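Local coordinates for protein succinyl-CoA ligase (ADP-forming) subunit alpha (Methanosaeta concilii, PDB 6HXI) that belongs to the succinyl-CoA synthetase-like superfamily, carries a citrate synthase-like C-terminal region and binds coenzyme A, at residues R218-P223 and I251-V256; P169-F174 and N192-Y197. All blocks are in the same frame, centred on the assembly; numbering follows the deposited sequence.

Contact 1 (R218-P223 and I251-V256); sequences RYERNP and ITKPLV
Two side chains, Glu220 and Lys253, reach past each other in opposite directions, and each ends mainly on backbone groups of the other's segment. Glu220 OE2 accepts from Lys253 N at 2.8 Å, met nearly in line with its C-O bond, and from Thr252 OG1 at 3.1 Å through the syn lone pair; Thr252 N adds a weak third bond. A bend at chi2 (-73°) turns the Glu220 chain so that its carboxylate reaches the two consecutive amides.

Lys253, extended beyond CG, carries NZ to Tyr219 O at 2.7 Å, where it lies in the carbonyl plane on a lone pair, and to Asn222 O at 2.8 Å, approached from above the plane. Ile225 O is a further partner, and the bond to Glu220 O is weak. Glu220 OE2 and Lys253 NZ remain 4.9 Å apart.

Apolar contact is slight: Glu220 CG lies 4.1 Å from Ile251 CG2. By collecting the carbonyls of Tyr219 and Asn222, the ammonium of Lys253 ties helix 212-221 and the turn after it to the loop entering strand 255-260 of a flavodoxin-like alpha/beta sheet, as in relatives of this family.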
loop_
_atom_site.group_PDB
_atom_site.type_symbol
_atom_site.label_atom_id
_atom_site.label_comp_id
_atom_site.label_asym_id
_atom_site.label_seq_id
_atom_site.Cartn_x
_atom_site.Cartn_y
_atom_site.Cartn_z
ATOM N N ARG B 218 61.916 -25.171 6.590
ATOM C CA ARG B 218 61.121 -25.572 5.433
ATOM C C ARG B 218 61.818 -25.098 4.147
ATOM O O ARG B 218 61.816 -25.831 3.163
ATOM C CB ARG B 218 59.720 -24.967 5.471
ATOM C CG ARG B 218 58.743 -25.589 6.452
ATOM C CD ARG B 218 57.322 -25.094 6.213
ATOM N NE ARG B 218 57.205 -23.630 6.227
ATOM C CZ ARG B 218 57.147 -22.864 5.142
ATOM N NH1 ARG B 218 57.224 -23.406 3.934
ATOM N NH2 ARG B 218 57.049 -21.550 5.256
ATOM N N TYR B 219 62.385 -23.872 4.141
ATOM C CA TYR B 219 63.086 -23.329 2.979
ATOM C C TYR B 219 64.330 -24.153 2.664
ATOM O O TYR B 219 64.683 -24.283 1.491
ATOM C CB TYR B 219 63.485 -21.861 3.199
ATOM C CG TYR B 219 62.360 -20.912 3.554
ATOM C CD1 TYR B 219 61.045 -21.176 3.169
ATOM C CD2 TYR B 219 62.616 -19.715 4.216
ATOM C CE1 TYR B 219 60.010 -20.299 3.483
ATOM C CE2 TYR B 219 61.586 -18.824 4.526
ATOM C CZ TYR B 219 60.288 -19.114 4.145
ATOM O OH TYR B 219 59.280 -18.233 4.448
ATOM N N GLU B 220 64.989 -24.705 3.717
ATOM C CA GLU B 220 66.197 -25.534 3.628
ATOM C C GLU B 220 65.934 -26.881 2.954
ATOM O O GLU B 220 66.845 -27.445 2.327
ATOM C CB GLU B 220 66.789 -25.771 5.018
ATOM C CG GLU B 220 68.182 -25.188 5.194
ATOM C CD GLU B 220 69.332 -25.898 4.496
ATOM O OE1 GLU B 220 69.607 -27.077 4.819
ATOM O OE2 GLU B 220 70.015 -25.240 3.679
ATOM N N ARG B 221 64.697 -27.403 3.107
ATOM C CA ARG B 221 64.252 -28.667 2.529
ATOM C C ARG B 221 63.716 -28.479 1.104
ATOM O O ARG B 221 63.847 -29.399 0.288
ATOM C CB ARG B 221 63.182 -29.326 3.407
ATOM C CG ARG B 221 63.703 -29.908 4.731
ATOM C CD ARG B 221 62.615 -30.686 5.470
ATOM N NE ARG B 221 61.485 -29.835 5.880
ATOM C CZ ARG B 221 60.309 -30.291 6.304
ATOM N NH1 ARG B 221 60.081 -31.596 6.379
ATOM N NH2 ARG B 221 59.350 -29.443 6.652
ATOM N N ASN B 222 63.125 -27.297 0.802
ATOM C CA ASN B 222 62.563 -26.982 -0.512
ATOM C C ASN B 222 63.633 -26.846 -1.603
ATOM O O ASN B 222 64.468 -25.948 -1.523
ATOM C CB ASN B 222 61.662 -25.728 -0.453
ATOM C CG ASN B 222 60.685 -25.578 -1.609
ATOM O OD1 ASN B 222 60.849 -26.134 -2.709
ATOM N ND2 ASN B 222 59.649 -24.780 -1.395
ATOM N N PRO B 223 63.603 -27.714 -2.646
ATOM C CA PRO B 223 64.612 -27.612 -3.729
ATOM C C PRO B 223 64.525 -26.338 -4.573
ATOM O O PRO B 223 65.545 -25.885 -5.081
ATOM C CB PRO B 223 64.355 -28.856 -4.593
ATOM C CG PRO B 223 63.445 -29.732 -3.795
ATOM C CD PRO B 223 62.676 -28.838 -2.880
ATOM N N ILE B 251 71.417 -25.393 8.404
ATOM C CA ILE B 251 71.122 -24.436 7.332
ATOM C C ILE B 251 72.388 -24.319 6.477
ATOM O O ILE B 251 73.338 -23.636 6.866
ATOM C CB ILE B 251 70.636 -23.048 7.856
ATOM C CG1 ILE B 251 69.423 -23.165 8.800
ATOM C CG2 ILE B 251 70.363 -22.060 6.690
ATOM C CD1 ILE B 251 69.327 -22.032 9.798
ATOM N N THR B 252 72.395 -25.006 5.326
ATOM C CA THR B 252 73.522 -25.036 4.384
ATOM C C THR B 252 73.398 -23.980 3.277
ATOM O O THR B 252 74.418 -23.551 2.734
ATOM C CB THR B 252 73.731 -26.448 3.820
ATOM O OG1 THR B 252 72.613 -26.811 3.006
ATOM C CG2 THR B 252 73.964 -27.492 4.912
ATOM N N LYS B 253 72.154 -23.574 2.939
ATOM C CA LYS B 253 71.864 -22.552 1.925
ATOM C C LYS B 253 72.333 -21.192 2.433
ATOM O O LYS B 253 72.274 -20.984 3.650
ATOM C CB LYS B 253 70.364 -22.505 1.614
ATOM C CG LYS B 253 69.935 -23.595 0.657
ATOM C CD LYS B 253 68.429 -23.778 0.609
ATOM C CE LYS B 253 68.145 -25.165 0.108
ATOM N NZ LYS B 253 66.707 -25.444 0.037
ATOM N N PRO B 254 72.822 -20.264 1.560
ATOM C CA PRO B 254 73.273 -18.957 2.079
ATOM C C PRO B 254 72.115 -18.156 2.679
ATOM O O PRO B 254 71.046 -18.076 2.082
ATOM C CB PRO B 254 73.943 -18.294 0.871
ATOM C CG PRO B 254 73.350 -18.956 -0.307
ATOM C CD PRO B 254 72.970 -20.345 0.089
ATOM N N LEU B 255 72.313 -17.646 3.908
ATOM C CA LEU B 255 71.327 -16.900 4.686
ATOM C C LEU B 255 71.708 -15.430 4.914
ATOM O O LEU B 255 72.722 -15.156 5.559
ATOM C CB LEU B 255 71.100 -17.602 6.044
ATOM C CG LEU B 255 69.942 -17.057 6.899
ATOM C CD1 LEU B 255 68.928 -18.122 7.176
ATOM C CD2 LEU B 255 70.449 -16.457 8.195
ATOM N N VAL B 256 70.872 -14.492 4.420
ATOM C CA VAL B 256 71.042 -13.045 4.633
ATOM C C VAL B 256 70.275 -12.747 5.912
ATOM O O VAL B 256 69.144 -13.208 6.065
ATOM C CB VAL B 256 70.552 -12.169 3.444
ATOM C CG1 VAL B 256 70.732 -10.685 3.742
ATOM C CG2 VAL B 256 71.269 -12.540 2.143
#

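Contact 2 (P169-F174 and N192-Y197); sequences PGCVGF and NSDGIY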
loop_
_atom_site.group_PDB
_atom_site.type_symbol
_atom_site.label_atom_id
_atom_site.label_comp_id
_atom_site.label_asym_id
_atom_site.label_seq_id
_atom_site.Cartn_x
_atom_site.Cartn_y
_atom_site.Cartn_z
ATOM N N PRO B 169 57.259 -17.025 -9.125
ATOM C CA PRO B 169 58.266 -17.293 -8.076
ATOM C C PRO B 169 59.716 -17.017 -8.471
ATOM O O PRO B 169 60.088 -17.095 -9.644
ATOM C CB PRO B 169 58.074 -18.786 -7.768
ATOM C CG PRO B 169 57.557 -19.369 -9.035
ATOM C CD PRO B 169 56.703 -18.282 -9.672
ATOM N N GLY B 170 60.520 -16.720 -7.456
ATOM C CA GLY B 170 61.965 -16.555 -7.549
ATOM C C GLY B 170 62.632 -17.667 -6.760
ATOM O O GLY B 170 62.023 -18.716 -6.541
ATOM N N CYS B 171 63.852 -17.437 -6.280
ATOM C CA CYS B 171 64.645 -18.422 -5.530
ATOM C C CYS B 171 64.800 -18.099 -4.041
ATOM O O CYS B 171 65.450 -18.868 -3.325
ATOM C CB CYS B 171 66.011 -18.575 -6.190
ATOM S SG CYS B 171 67.167 -17.232 -5.801
ATOM N N VAL B 172 64.254 -16.957 -3.579
ATOM C CA VAL B 172 64.429 -16.482 -2.201
ATOM C C VAL B 172 63.336 -16.947 -1.240
ATOM O O VAL B 172 62.156 -16.741 -1.491
ATOM C CB VAL B 172 64.628 -14.935 -2.137
ATOM C CG1 VAL B 172 65.079 -14.482 -0.742
ATOM C CG2 VAL B 172 65.624 -14.457 -3.206
ATOM N N GLY B 173 63.762 -17.513 -0.117
ATOM C CA GLY B 173 62.894 -17.916 0.984
ATOM C C GLY B 173 63.020 -16.850 2.042
ATOM O O GLY B 173 64.091 -16.692 2.620
ATOM N N PHE B 174 61.957 -16.059 2.248
ATOM C CA PHE B 174 61.965 -14.919 3.171
ATOM C C PHE B 174 61.115 -15.076 4.452
ATOM O O PHE B 174 59.957 -15.493 4.380
ATOM C CB PHE B 174 61.541 -13.622 2.430
ATOM C CG PHE B 174 61.679 -12.407 3.306
ATOM C CD1 PHE B 174 62.927 -11.859 3.568
ATOM C CD2 PHE B 174 60.573 -11.870 3.954
ATOM C CE1 PHE B 174 63.065 -10.784 4.450
ATOM C CE2 PHE B 174 60.712 -10.797 4.836
ATOM C CZ PHE B 174 61.951 -10.255 5.071
ATOM N N ASN B 192 66.803 -6.849 -6.324
ATOM C CA ASN B 192 68.163 -7.319 -6.111
ATOM C C ASN B 192 68.367 -8.833 -6.328
ATOM O O ASN B 192 69.448 -9.353 -6.047
ATOM C CB ASN B 192 68.619 -6.884 -4.710
ATOM C CG ASN B 192 68.823 -5.384 -4.575
ATOM O OD1 ASN B 192 69.834 -4.823 -5.012
ATOM N ND2 ASN B 192 67.886 -4.705 -3.940
ATOM N N SER B 193 67.359 -9.526 -6.865
ATOM C CA SER B 193 67.409 -10.962 -7.177
ATOM C C SER B 193 66.284 -11.313 -8.154
ATOM O O SER B 193 65.686 -10.401 -8.739
ATOM C CB SER B 193 67.292 -11.798 -5.901
ATOM O OG SER B 193 65.997 -11.738 -5.337
ATOM N N ASP B 194 65.962 -12.625 -8.303
ATOM C CA ASP B 194 64.825 -13.049 -9.128
ATOM C C ASP B 194 63.517 -13.007 -8.320
ATOM O O ASP B 194 62.475 -13.457 -8.787
ATOM C CB ASP B 194 65.047 -14.402 -9.821
ATOM C CG ASP B 194 65.438 -15.585 -8.951
ATOM O OD1 ASP B 194 65.496 -15.422 -7.705
ATOM O OD2 ASP B 194 65.705 -16.674 -9.516
ATOM N N GLY B 195 63.600 -12.449 -7.115
ATOM C CA GLY B 195 62.464 -12.280 -6.225
ATOM C C GLY B 195 62.230 -13.439 -5.284
ATOM O O GLY B 195 62.940 -14.449 -5.330
ATOM N N ILE B 196 61.232 -13.290 -4.423
ATOM C CA ILE B 196 60.870 -14.343 -3.482
ATOM C C ILE B 196 60.175 -15.520 -4.166
ATOM O O ILE B 196 59.442 -15.359 -5.138
ATOM C CB ILE B 196 60.031 -13.855 -2.248
ATOM C CG1 ILE B 196 58.662 -13.284 -2.646
ATOM C CG2 ILE B 196 60.796 -12.878 -1.368
ATOM C CD1 ILE B 196 57.471 -14.017 -2.113
ATOM N N TYR B 197 60.402 -16.703 -3.615
ATOM C CA TYR B 197 59.668 -17.905 -3.935
ATOM C C TYR B 197 58.488 -17.833 -2.924
ATOM O O TYR B 197 57.323 -17.857 -3.321
ATOM C CB TYR B 197 60.523 -19.157 -3.666
ATOM C CG TYR B 197 59.761 -20.443 -3.882
ATOM C CD1 TYR B 197 59.003 -21.007 -2.860
ATOM C CD2 TYR B 197 59.767 -21.081 -5.120
ATOM C CE1 TYR B 197 58.245 -22.159 -3.069
ATOM C CE2 TYR B 197 59.031 -22.245 -5.335
ATOM C CZ TYR B 197 58.280 -22.787 -4.302
ATOM O OH TYR B 197 57.563 -23.946 -4.493
#
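The start of a parallel beta-alpha-beta unit, in which helix 179-192 connects strand 172-176 to its neighbour 196-201, brings Val172 beside Ile196 at a CA-CA distance of 4.3 Å. The backbone ladder runs through both segments. Gly170 N donates to Ile196 O at 2.9 Å, coming in from well above the carbonyl plane, and Tyr197 N gives Val172 O a nearly straight bond (2.8 Å, 168° at the hydrogen); Val172 N to Gly195 O is weak.

Gly170 packs its CA 3.2 Å from Gly195 O in a CA-H...O contact, and the closeness of the two segments here depends on that bare CA. Between the end of helix 179-192 and strand 196-201 lies an ST turn, in which Ser193 OG accepts from Gly195 N and also hydrogen-bonds to Ile189 O of the connecting helix. Asp194 holds CG between its backbone N and carbonyl carbon (chi1 54°), which presents OD1 to the other segment; Cys171 N donates to OD1 at 3.0 Å, meeting the carboxylate from above its plane.

The Tyr197 ring has Gly170 O at its edge, near the ring plane, while Pro169 CB approaches CD2 obliquely at 3.9 Å. Beyond Val172, Phe174 CB rests 3.9 Å from Ile196 CG2, and the Phe174 side chain packs on Leu182, Ala185 and Ile189 of helix 179-192.

Contacts 1 and 2 follow one another along the chain, their centres 12 Å apart, and illustrate how successive alpha/beta connections are fastened to one sheet. Strand 196-201 leads from contact 2 into helix 212-221, the C-terminal part of which belongs to contact 1. The two meet directly where Tyr219 OH lies 2.8 Å from Phe174 O, a probable hydrogen bond, and where Asn222 ND2 packs 3.4 Å from Tyr197 CE1. Within the sheet, strand 227-233 separates strand 172-176 of contact 2 from strand 255-260 of contact 1. Neither contact supplies a residue of the coenzyme A pocket; the side chain of Phe174 is about 12 Å from a bound coenzyme A, and Gly179, at the start of helix 179-192, lines that pocket.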